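Local atomic coordinates of meta cleavage compound hydrolase (Janthinobacterium, PDB entry 1J1I), a protein that catalyses the hydrolytic cleavage of a carbon-carbon bond in the ring-opened meta-cleavage product of carbazole degradation, yielding anthranilate. Residues L170-F175 with G260-E266; G48-E52 with I69-M73; I61-Y66 with A272-L276. One frame throughout, in Å; residues are numbered along the deposited sequence.

Contact 1: L170-F175 with G260-E266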
ATOM      1  N   LEU A 170      -5.844   7.473 -20.569  1.00 35.79           N
ATOM      2  CA  LEU A 170      -4.871   7.037 -19.566  1.00 34.60           C
ATOM      3  C   LEU A 170      -5.327   7.138 -18.115  1.00 33.83           C
ATOM      4  O   LEU A 170      -4.589   6.754 -17.201  1.00 30.90           O
ATOM      5  CB  LEU A 170      -3.576   7.838 -19.714  1.00 34.52           C
ATOM      6  CG  LEU A 170      -2.917   7.877 -21.092  1.00 40.72           C
ATOM      7  CD1 LEU A 170      -1.554   8.536 -20.966  1.00 41.41           C
ATOM      8  CD2 LEU A 170      -2.772   6.473 -21.644  1.00 42.91           C
ATOM      9  N   THR A 171      -6.530   7.660 -17.900  1.00 29.97           N
ATOM     10  CA  THR A 171      -7.061   7.824 -16.553  1.00 29.62           C
ATOM     11  C   THR A 171      -8.304   6.965 -16.314  1.00 28.82           C
ATOM     12  O   THR A 171      -8.909   6.462 -17.260  1.00 32.17           O
ATOM     13  CB  THR A 171      -7.407   9.305 -16.286  1.00 31.11           C
ATOM     14  OG1 THR A 171      -8.294   9.784 -17.306  1.00 28.79           O
ATOM     15  CG2 THR A 171      -6.142  10.154 -16.286  1.00 24.79           C
ATOM     16  N   ASN A 172      -8.674   6.797 -15.046  1.00 29.46           N
ATOM     17  CA  ASN A 172      -9.845   5.998 -14.687  1.00 31.37           C
ATOM     18  C   ASN A 172     -11.119   6.688 -15.178  1.00 34.06           C
ATOM     19  O   ASN A 172     -11.160   7.912 -15.313  1.00 29.98           O
ATOM     20  CB  ASN A 172      -9.901   5.790 -13.167  1.00 27.86           C
ATOM     21  CG  ASN A 172     -10.367   7.024 -12.418  1.00 31.33           C
ATOM     22  OD1 ASN A 172     -11.565   7.282 -12.308  1.00 32.44           O
ATOM     23  ND2 ASN A 172      -9.418   7.795 -11.903  1.00 24.33           N
ATOM     24  N   ASP A 173     -12.155   5.895 -15.433  1.00 35.88           N
ATOM     25  CA  ASP A 173     -13.423   6.416 -15.943  1.00 38.76           C
ATOM     26  C   ASP A 173     -14.057   7.532 -15.122  1.00 35.37           C
ATOM     27  O   ASP A 173     -14.947   8.227 -15.606  1.00 38.96           O
ATOM     28  CB  ASP A 173     -14.435   5.276 -16.105  1.00 42.88           C
ATOM     29  CG  ASP A 173     -13.897   4.126 -16.936  1.00 44.34           C
ATOM     30  OD1 ASP A 173     -13.142   4.378 -17.898  1.00 45.78           O
ATOM     31  OD2 ASP A 173     -14.240   2.963 -16.634  1.00 51.63           O
ATOM     32  N   GLY A 174     -13.608   7.709 -13.885  1.00 34.07           N
ATOM     33  CA  GLY A 174     -14.176   8.749 -13.047  1.00 33.21           C
ATOM     34  C   GLY A 174     -13.388  10.044 -13.026  1.00 37.54           C
ATOM     35  O   GLY A 174     -13.801  11.013 -12.393  1.00 37.49           O
ATOM     36  N   PHE A 175     -12.253  10.065 -13.719  1.00 37.30           N
ATOM     37  CA  PHE A 175     -11.407  11.251 -13.763  1.00 37.64           C
ATOM     38  C   PHE A 175     -12.083  12.406 -14.508  1.00 37.02           C
ATOM     39  O   PHE A 175     -12.527  12.248 -15.644  1.00 35.24           O
ATOM     40  CB  PHE A 175     -10.072  10.919 -14.437  1.00 31.16           C
ATOM     41  CG  PHE A 175      -9.089  12.052 -14.421  1.00 31.40           C
ATOM     42  CD1 PHE A 175      -8.519  12.478 -13.227  1.00 29.57           C
ATOM     43  CD2 PHE A 175      -8.746  12.708 -15.600  1.00 32.06           C
ATOM     44  CE1 PHE A 175      -7.619  13.544 -13.204  1.00 34.22           C
ATOM     45  CE2 PHE A 175      -7.849  13.775 -15.588  1.00 30.43           C
ATOM     46  CZ  PHE A 175      -7.284  14.194 -14.388  1.00 30.09           C
ATOM     47  N   GLY A 260      -6.073   4.870 -13.100  1.00 19.51           N
ATOM     48  CA  GLY A 260      -5.418   4.562 -14.354  1.00 20.07           C
ATOM     49  C   GLY A 260      -3.903   4.613 -14.257  1.00 24.60           C
ATOM     50  O   GLY A 260      -3.320   4.183 -13.259  1.00 21.05           O
ATOM     51  N   HIS A 261      -3.278   5.169 -15.292  1.00 21.89           N
ATOM     52  CA  HIS A 261      -1.824   5.267 -15.396  1.00 23.52           C
ATOM     53  C   HIS A 261      -1.178   6.432 -14.634  1.00 22.94           C
ATOM     54  O   HIS A 261       0.042   6.445 -14.455  1.00 19.84           O
ATOM     55  CB  HIS A 261      -1.456   5.341 -16.887  1.00 24.09           C
ATOM     56  CG  HIS A 261       0.001   5.134 -17.176  1.00 20.72           C
ATOM     57  ND1 HIS A 261       0.702   4.032 -16.738  1.00 21.90           N
ATOM     58  CD2 HIS A 261       0.875   5.869 -17.906  1.00 24.08           C
ATOM     59  CE1 HIS A 261       1.946   4.095 -17.184  1.00 24.70           C
ATOM     60  NE2 HIS A 261       2.076   5.200 -17.896  1.00 22.99           N
ATOM     61  N   TRP A 262      -1.982   7.397 -14.183  1.00 21.48           N
ATOM     62  CA  TRP A 262      -1.464   8.566 -13.461  1.00 21.34           C
ATOM     63  C   TRP A 262      -2.027   8.742 -12.047  1.00 24.28           C
ATOM     64  O   TRP A 262      -2.765   9.689 -11.782  1.00 22.87           O
ATOM     65  CB  TRP A 262      -1.741   9.855 -14.251  1.00 27.22           C
ATOM     66  CG  TRP A 262      -1.134   9.912 -15.622  1.00 28.62           C
ATOM     67  CD1 TRP A 262      -0.038   9.228 -16.067  1.00 33.39           C
ATOM     68  CD2 TRP A 262      -1.554  10.746 -16.709  1.00 30.20           C
ATOM     69  NE1 TRP A 262       0.250   9.586 -17.363  1.00 34.31           N
ATOM     70  CE2 TRP A 262      -0.665  10.515 -17.780  1.00 28.32           C
ATOM     71  CE3 TRP A 262      -2.597  11.667 -16.879  1.00 30.54           C
ATOM     72  CZ2 TRP A 262      -0.786  11.175 -19.011  1.00 31.91           C
ATOM     73  CZ3 TRP A 262      -2.717  12.326 -18.104  1.00 32.69           C
ATOM     74  CH2 TRP A 262      -1.813  12.073 -19.152  1.00 29.14           C
ATOM     75  N   ALA A 263      -1.663   7.849 -11.132  1.00 24.15           N
ATOM     76  CA  ALA A 263      -2.158   7.928  -9.763  1.00 21.01           C
ATOM     77  C   ALA A 263      -1.969   9.305  -9.115  1.00 22.67           C
ATOM     78  O   ALA A 263      -2.871   9.807  -8.447  1.00 18.47           O
ATOM     79  CB  ALA A 263      -1.489   6.849  -8.904  1.00 21.88           C
ATOM     80  N   MET A 264      -0.804   9.921  -9.315  1.00 24.21           N
ATOM     81  CA  MET A 264      -0.527  11.228  -8.711  1.00 24.02           C
ATOM     82  C   MET A 264      -1.447  12.345  -9.206  1.00 23.52           C
ATOM     83  O   MET A 264      -1.606  13.367  -8.530  1.00 22.84           O
ATOM     84  CB  MET A 264       0.927  11.643  -8.958  1.00 23.04           C
ATOM     85  CG  MET A 264       1.209  12.124 -10.369  1.00 24.22           C
ATOM     86  SD  MET A 264       0.986  10.859 -11.622  1.00 24.53           S
ATOM     87  CE  MET A 264       1.401  11.777 -13.083  1.00 36.08           C
ATOM     88  N   ILE A 265      -2.027  12.161 -10.388  1.00 21.66           N
ATOM     89  CA  ILE A 265      -2.932  13.158 -10.953  1.00 25.74           C
ATOM     90  C   ILE A 265      -4.389  12.801 -10.654  1.00 25.53           C
ATOM     91  O   ILE A 265      -5.184  13.666 -10.281  1.00 27.35           O
ATOM     92  CB  ILE A 265      -2.756  13.282 -12.494  1.00 26.08           C
ATOM     93  CG1 ILE A 265      -1.362  13.828 -12.823  1.00 28.28           C
ATOM     94  CG2 ILE A 265      -3.827  14.203 -13.072  1.00 29.95           C
ATOM     95  CD1 ILE A 265      -1.052  13.877 -14.314  1.00 26.03           C
ATOM     96  N   GLU A 266      -4.728  11.524 -10.804  1.00 23.23           N
ATOM     97  CA  GLU A 266      -6.094  11.052 -10.575  1.00 26.43           C
ATOM     98  C   GLU A 266      -6.518  11.055  -9.104  1.00 26.61           C
ATOM     99  O   GLU A 266      -7.682  11.309  -8.789  1.00 23.33           O
ATOM    100  CB  GLU A 266      -6.257   9.641 -11.146  1.00 23.54           C
ATOM    101  CG  GLU A 266      -5.914   9.524 -12.623  1.00 21.67           C
ATOM    102  CD  GLU A 266      -5.919   8.089 -13.113  1.00 23.09           C
ATOM    103  OE1 GLU A 266      -6.941   7.391 -12.922  1.00 23.26           O
ATOM    104  OE2 GLU A 266      -4.898   7.657 -13.693  1.00 22.18           O
TER
HETATM  105  O   HOH W   1      -9.794  10.407 -10.503  1.00 27.36           O

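Contact 2: G48-E52 with I69-M73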
ATOM      1  N   GLY A  48       4.393  17.084 -23.989  1.00 26.27           N
ATOM      2  CA  GLY A  48       3.974  18.119 -23.064  1.00 27.92           C
ATOM      3  C   GLY A  48       4.040  17.733 -21.598  1.00 24.66           C
ATOM      4  O   GLY A  48       3.613  18.496 -20.734  1.00 23.82           O
ATOM      5  N   ALA A  49       4.576  16.553 -21.304  1.00 24.00           N
ATOM      6  CA  ALA A  49       4.675  16.123 -19.916  1.00 22.99           C
ATOM      7  C   ALA A  49       5.838  16.833 -19.240  1.00 22.57           C
ATOM      8  O   ALA A  49       6.941  16.908 -19.786  1.00 23.75           O
ATOM      9  CB  ALA A  49       4.865  14.613 -19.837  1.00 22.04           C
ATOM     10  N   GLU A  50       5.575  17.373 -18.056  1.00 21.53           N
ATOM     11  CA  GLU A  50       6.595  18.069 -17.280  1.00 20.83           C
ATOM     12  C   GLU A  50       6.183  18.156 -15.811  1.00 21.99           C
ATOM     13  O   GLU A  50       5.088  17.730 -15.434  1.00 25.06           O
ATOM     14  CB  GLU A  50       6.887  19.458 -17.878  1.00 20.06           C
ATOM     15  CG  GLU A  50       5.671  20.320 -18.187  1.00 26.65           C
ATOM     16  CD  GLU A  50       4.999  20.848 -16.937  1.00 26.35           C
ATOM     17  OE1 GLU A  50       5.656  21.595 -16.179  1.00 23.67           O
ATOM     18  OE2 GLU A  50       3.818  20.514 -16.712  1.00 25.29           O
ATOM     19  N   SER A  51       7.064  18.712 -14.990  1.00 20.78           N
ATOM     20  CA  SER A  51       6.853  18.794 -13.551  1.00 21.06           C
ATOM     21  C   SER A  51       5.595  19.452 -12.986  1.00 23.33           C
ATOM     22  O   SER A  51       4.980  18.910 -12.069  1.00 22.48           O
ATOM     23  CB  SER A  51       8.084  19.430 -12.901  1.00 22.53           C
ATOM     24  OG  SER A  51       9.242  18.657 -13.173  1.00 21.76           O
ATOM     25  N   GLU A  52       5.214  20.614 -13.506  1.00 19.88           N
ATOM     26  CA  GLU A  52       4.042  21.300 -12.975  1.00 24.03           C
ATOM     27  C   GLU A  52       2.754  20.508 -13.197  1.00 26.39           C
ATOM     28  O   GLU A  52       1.995  20.274 -12.256  1.00 26.84           O
ATOM     29  CB  GLU A  52       3.932  22.699 -13.591  1.00 22.40           C
ATOM     30  CG  GLU A  52       2.856  23.584 -12.987  1.00 39.00           C
ATOM     31  CD  GLU A  52       3.062  25.049 -13.340  1.00 45.85           C
ATOM     32  OE1 GLU A  52       3.236  25.358 -14.540  1.00 50.62           O
ATOM     33  OE2 GLU A  52       3.051  25.891 -12.416  1.00 49.52           O
ATOM     34  N   ILE A  69      11.577  18.416  -4.752  1.00 20.46           N
ATOM     35  CA  ILE A  69      12.250  18.878  -5.963  1.00 20.64           C
ATOM     36  C   ILE A  69      11.689  18.122  -7.171  1.00 21.27           C
ATOM     37  O   ILE A  69      11.975  16.937  -7.355  1.00 22.23           O
ATOM     38  CB  ILE A  69      13.778  18.617  -5.862  1.00 19.94           C
ATOM     39  CG1 ILE A  69      14.367  19.356  -4.650  1.00 22.33           C
ATOM     40  CG2 ILE A  69      14.471  19.014  -7.161  1.00 18.41           C
ATOM     41  CD1 ILE A  69      14.433  20.878  -4.779  1.00 27.37           C
ATOM     42  N   ALA A  70      10.878  18.806  -7.977  1.00 20.96           N
ATOM     43  CA  ALA A  70      10.276  18.210  -9.167  1.00 17.20           C
ATOM     44  C   ALA A  70      11.121  18.614 -10.375  1.00 20.49           C
ATOM     45  O   ALA A  70      11.098  19.768 -10.799  1.00 22.89           O
ATOM     46  CB  ALA A  70       8.836  18.702  -9.331  1.00 18.12           C
ATOM     47  N   MET A  71      11.856  17.648 -10.923  1.00 19.30           N
ATOM     48  CA  MET A  71      12.771  17.876 -12.047  1.00 20.70           C
ATOM     49  C   MET A  71      12.244  17.499 -13.429  1.00 21.67           C
ATOM     50  O   MET A  71      11.672  16.430 -13.605  1.00 19.87           O
ATOM     51  CB  MET A  71      14.064  17.089 -11.797  1.00 20.25           C
ATOM     52  CG  MET A  71      15.146  17.233 -12.874  1.00 17.88           C
ATOM     53  SD  MET A  71      16.291  15.808 -12.908  1.00 21.60           S
ATOM     54  CE  MET A  71      15.449  14.753 -14.125  1.00 19.89           C
ATOM     55  N   ASP A  72      12.454  18.379 -14.409  1.00 18.97           N
ATOM     56  CA  ASP A  72      12.057  18.082 -15.783  1.00 16.45           C
ATOM     57  C   ASP A  72      13.176  17.241 -16.388  1.00 20.73           C
ATOM     58  O   ASP A  72      14.351  17.618 -16.320  1.00 21.32           O
ATOM     59  CB  ASP A  72      11.904  19.364 -16.612  1.00 21.40           C
ATOM     60  CG  ASP A  72      10.561  20.037 -16.414  1.00 22.30           C
ATOM     61  OD1 ASP A  72       9.735  19.530 -15.616  1.00 23.61           O
ATOM     62  OD2 ASP A  72      10.339  21.079 -17.065  1.00 24.29           O
ATOM     63  N   MET A  73      12.823  16.097 -16.966  1.00 19.50           N
ATOM     64  CA  MET A  73      13.825  15.241 -17.579  1.00 18.60           C
ATOM     65  C   MET A  73      14.428  15.867 -18.830  1.00 23.23           C
ATOM     66  O   MET A  73      13.860  16.778 -19.433  1.00 17.18           O
ATOM     67  CB  MET A  73      13.225  13.887 -17.970  1.00 20.02           C
ATOM     68  CG  MET A  73      12.866  12.978 -16.795  1.00 18.48           C
ATOM     69  SD  MET A  73      12.362  11.347 -17.370  1.00 23.39           S
ATOM     70  CE  MET A  73      10.670  11.682 -17.863  1.00 17.58           C
TER

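Contact 3: I61-Y66 with A272-L276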
ATOM      1  N   ILE A  61       1.443  18.880  -0.475  1.00 26.34           N
ATOM      2  CA  ILE A  61       1.291  17.863   0.550  1.00 24.18           C
ATOM      3  C   ILE A  61       2.641  17.331   1.018  1.00 23.36           C
ATOM      4  O   ILE A  61       2.924  17.283   2.217  1.00 25.84           O
ATOM      5  CB  ILE A  61       0.432  16.691   0.029  1.00 23.26           C
ATOM      6  CG1 ILE A  61      -0.928  17.217  -0.445  1.00 29.24           C
ATOM      7  CG2 ILE A  61       0.248  15.657   1.120  1.00 27.86           C
ATOM      8  CD1 ILE A  61      -1.778  16.184  -1.165  1.00 25.14           C
ATOM      9  N   LEU A  62       3.481  16.937   0.070  1.00 23.76           N
ATOM     10  CA  LEU A  62       4.789  16.403   0.417  1.00 23.31           C
ATOM     11  C   LEU A  62       5.677  17.465   1.068  1.00 20.85           C
ATOM     12  O   LEU A  62       6.426  17.174   2.000  1.00 23.23           O
ATOM     13  CB  LEU A  62       5.467  15.830  -0.834  1.00 23.12           C
ATOM     14  CG  LEU A  62       4.723  14.668  -1.502  1.00 24.57           C
ATOM     15  CD1 LEU A  62       5.476  14.211  -2.737  1.00 26.49           C
ATOM     16  CD2 LEU A  62       4.573  13.517  -0.512  1.00 32.82           C
ATOM     17  N   ALA A  63       5.567  18.697   0.585  1.00 25.71           N
ATOM     18  CA  ALA A  63       6.371  19.801   1.093  1.00 25.64           C
ATOM     19  C   ALA A  63       6.133  20.121   2.571  1.00 31.74           C
ATOM     20  O   ALA A  63       6.892  20.874   3.182  1.00 26.81           O
ATOM     21  CB  ALA A  63       6.134  21.045   0.242  1.00 26.49           C
ATOM     22  N   ARG A  64       5.081  19.555   3.149  1.00 33.17           N
ATOM     23  CA  ARG A  64       4.806  19.796   4.558  1.00 33.69           C
ATOM     24  C   ARG A  64       5.802  19.020   5.413  1.00 31.96           C
ATOM     25  O   ARG A  64       5.983  19.319   6.594  1.00 32.14           O
ATOM     26  CB  ARG A  64       3.385  19.351   4.915  1.00 34.06           C
ATOM     27  CG  ARG A  64       2.525  20.454   5.505  1.00 47.85           C
ATOM     28  CD  ARG A  64       1.698  21.153   4.440  1.00 50.22           C
ATOM     29  NE  ARG A  64       0.630  20.292   3.935  1.00 55.66           N
ATOM     30  CZ  ARG A  64      -0.309  20.687   3.079  1.00 55.93           C
ATOM     31  NH1 ARG A  64      -0.318  21.934   2.626  1.00 54.03           N
ATOM     32  NH2 ARG A  64      -1.241  19.832   2.677  1.00 53.17           N
ATOM     33  N   HIS A  65       6.463  18.034   4.810  1.00 26.92           N
ATOM     34  CA  HIS A  65       7.405  17.200   5.549  1.00 29.39           C
ATOM     35  C   HIS A  65       8.782  17.013   4.916  1.00 29.02           C
ATOM     36  O   HIS A  65       9.694  16.522   5.577  1.00 28.37           O
ATOM     37  CB  HIS A  65       6.780  15.822   5.777  1.00 32.75           C
ATOM     38  CG  HIS A  65       5.427  15.872   6.415  1.00 42.28           C
ATOM     39  ND1 HIS A  65       5.235  16.266   7.721  1.00 42.06           N
ATOM     40  CD2 HIS A  65       4.196  15.605   5.917  1.00 42.78           C
ATOM     41  CE1 HIS A  65       3.943  16.240   8.000  1.00 45.04           C
ATOM     42  NE2 HIS A  65       3.291  15.843   6.923  1.00 44.19           N
ATOM     43  N   TYR A  66       8.932  17.386   3.646  1.00 25.83           N
ATOM     44  CA  TYR A  66      10.215  17.221   2.962  1.00 25.03           C
ATOM     45  C   TYR A  66      10.541  18.362   2.012  1.00 23.06           C
ATOM     46  O   TYR A  66       9.691  19.195   1.703  1.00 23.87           O
ATOM     47  CB  TYR A  66      10.224  15.932   2.129  1.00 27.66           C
ATOM     48  CG  TYR A  66       9.996  14.667   2.910  1.00 26.13           C
ATOM     49  CD1 TYR A  66       8.706  14.212   3.183  1.00 28.91           C
ATOM     50  CD2 TYR A  66      11.073  13.948   3.422  1.00 21.99           C
ATOM     51  CE1 TYR A  66       8.497  13.069   3.953  1.00 29.14           C
ATOM     52  CE2 TYR A  66      10.878  12.808   4.192  1.00 29.91           C
ATOM     53  CZ  TYR A  66       9.588  12.375   4.456  1.00 28.77           C
ATOM     54  OH  TYR A  66       9.397  11.264   5.241  1.00 28.72           O
ATOM     55  N   ALA A 272      -0.065  11.052  -2.435  1.00 19.59           N
ATOM     56  CA  ALA A 272       0.829  11.815  -1.574  1.00 22.42           C
ATOM     57  C   ALA A 272       0.938  11.214  -0.183  1.00 23.45           C
ATOM     58  O   ALA A 272       2.028  11.135   0.382  1.00 20.84           O
ATOM     59  CB  ALA A 272       0.354  13.269  -1.477  1.00 21.46           C
ATOM     60  N   ASN A 273      -0.198  10.805   0.370  1.00 28.40           N
ATOM     61  CA  ASN A 273      -0.224  10.213   1.699  1.00 26.15           C
ATOM     62  C   ASN A 273       0.472   8.864   1.731  1.00 21.77           C
ATOM     63  O   ASN A 273       1.188   8.556   2.678  1.00 21.31           O
ATOM     64  CB  ASN A 273      -1.668  10.076   2.185  1.00 27.19           C
ATOM     65  CG  ASN A 273      -2.149  11.311   2.921  1.00 37.18           C
ATOM     66  OD1 ASN A 273      -1.946  12.439   2.470  1.00 40.51           O
ATOM     67  ND2 ASN A 273      -2.797  11.102   4.059  1.00 52.23           N
ATOM     68  N   ALA A 274       0.261   8.059   0.696  1.00 20.61           N
ATOM     69  CA  ALA A 274       0.891   6.749   0.621  1.00 21.33           C
ATOM     70  C   ALA A 274       2.407   6.936   0.548  1.00 27.53           C
ATOM     71  O   ALA A 274       3.175   6.154   1.123  1.00 23.37           O
ATOM     72  CB  ALA A 274       0.394   5.998  -0.609  1.00 21.38           C
ATOM     73  N   THR A 275       2.829   7.978  -0.162  1.00 19.35           N
ATOM     74  CA  THR A 275       4.250   8.278  -0.306  1.00 22.09           C
ATOM     75  C   THR A 275       4.826   8.784   1.016  1.00 24.71           C
ATOM     76  O   THR A 275       5.924   8.393   1.408  1.00 21.26           O
ATOM     77  CB  THR A 275       4.488   9.335  -1.397  1.00 21.22           C
ATOM     78  OG1 THR A 275       4.025   8.830  -2.657  1.00 23.51           O
ATOM     79  CG2 THR A 275       5.975   9.673  -1.504  1.00 20.83           C
ATOM     80  N   LEU A 276       4.087   9.654   1.700  1.00 24.11           N
ATOM     81  CA  LEU A 276       4.545  10.181   2.982  1.00 26.40           C
ATOM     82  C   LEU A 276       4.734   9.036   3.966  1.00 23.39           C
ATOM     83  O   LEU A 276       5.737   8.971   4.673  1.00 25.49           O
ATOM     84  CB  LEU A 276       3.530  11.174   3.558  1.00 27.77           C
ATOM     85  CG  LEU A 276       3.460  12.549   2.894  1.00 25.67           C
ATOM     86  CD1 LEU A 276       2.327  13.363   3.506  1.00 30.53           C
ATOM     87  CD2 LEU A 276       4.789  13.265   3.071  1.00 28.57           C
TER

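Contact 1: L170-F175 with G260-E266
The carboxylate of E266 and the backbone and side chain of N172 form the polar centre of this contact. E266 OE1 accepts three hydrogen bonds: from N172 ND2 at 2.7 Å, on its anti lone pair; from N172 N at 2.8 Å, from above the carboxylate plane; and from G260 N, on the syn side. E266 OE2 accepts from W262 N, at the N-cap of helix 263-266, at 3.0 Å. N172 is itself held in an Asx turn, its OD1 accepting from G174 N, and chi1 of 76° places CG between the backbone N and the carbonyl carbon, from where ND2 reaches E266 OE1. A water bridges N172 ND2 and E266 O. Among backbone groups, H261 N donates to L170 O at 2.8 Å.

Apolar contacts flank this network. L170 CD1 lies 3.4 Å from W262 CZ2 while L170 CB sits over a face of the indole, whose ring also meets T171 CG2 obliquely. F175 turns CZ to I265 CG2 at 3.7 Å, and one face of its ring carries T171 CG2. T171 OG1 bonds back to V167 O of helix 160-170.

H261 is probably the catalytic histidine: its ND1 is hydrogen-bonded to D233 and its side chain lies close to S114, consistent with the catalytic triad of alpha/beta hydrolases. Four N-H groups converging on one buried carboxylate would probably stabilise its negative charge, and they tie the backbone on both sides of H261 to the loop after helix 160-170.

Contact 2: G48-E52 with I69-M73
S51 grips one oxygen of D72 with two hydrogen bonds: S51 OG donates to D72 OD1 at 2.6 Å, and S51 N to the same oxygen at 2.9 Å. The donors come from opposite faces of the carboxylate plane, the N-H nearly along the C-O axis and OG on the anti side. With chi1 at -59°, S51 OG stands beside its own N, which brings both donors to a single acceptor. D72 OD2 faces elsewhere, to R29 and K78 N. R29 also forms a salt bridge with E50 OE1, so its charge probably offsets two neighbouring acids. E50, the N-cap of helix 51-55, bends back to accept from E52 N at 2.9 Å through OE1, while OE2 takes G53 N. Were D72 replaced by an alanine, both S51 donors would probably lose their acceptor and R29 one of its two carboxylates.

Packing is slight: S51 CB meets A70 CB at 3.7 Å, and E50 CB approaches D72 OD1 at 3.6 Å. M71 points from the other side of strand 67-71 onto helix 88-101. The contact joins the start of helix 51-55 to the C-terminal end of strand 67-71, where active-site loops of the alpha/beta hydrolase fold gather.

Contact 3: I61-Y66 with A272-L276
Mainly apolar packing, with no hydrogen bond between the segments, joins I61-Y66, which leads from helix 59-62 to strand 67-71, to the long helix 268-281 of the alpha/beta hydrolase fold. The contact lies toward the periphery, away from the active site, and L276 is the side chain most involved, meeting I61, L62, H65 and Y66.

Around A272 the helices come close through a small side chain. I61 lays CG2 and CD1 against A272 CB, the nearer being CG2 at 3.5 Å; chi1 of -57° sets CG2 anti to the I61 backbone N and turns it toward helix 268-281. L62 CD2 rests 3.6 Å from A272 O and 4.2 Å from T275 CG2. The T275 hydroxyl is engaged within its own helix, bonded to F271 O. On their inner side L62 and Y66 continue onto the sheet, L62 touching V68 and L41 and Y66 touching V39. N273, on the outer side, packs against S280 of the second subunit.

The leucine branches divide the work. The I61 and L276 side chains cross at about a right angle, with L276 CD1 3.9 Å from I61 CG2, whereas L276 CD2 lies 3.6 Å from L62 CD2. The exposed H65 brings its CD2 to 3.7 Å from L276 CD2, which sits obliquely to the imidazole. Y66 runs past L276 in the opposite direction, its ring edge in plane with that methyl: Y66 CE1 and L276 CD2 stand 3.8 Å apart.

Overall arrangement
Contact 2 is wholly buried, near the middle of the chain, whereas contacts 1 and 3 are partly buried and lie about 15 and 16 Å from its centre. Chemistry follows place. Contacts 1 and 2 each centre on a carboxylate oxygen shared by two or three donors, one beside the probable catalytic histidine and the other at the end of a sheet strand; contact 3 relies on apolar side chains. Contact 1 touches neither of the others, while contacts 2 and 3 adjoin only along the chain; centres lie 18 to 19 Å apart. The chain links them: helix 263-266 precedes helix 268-281 of contact 3, and helix 59-62 of contact 3 lies between the segments of contact 2.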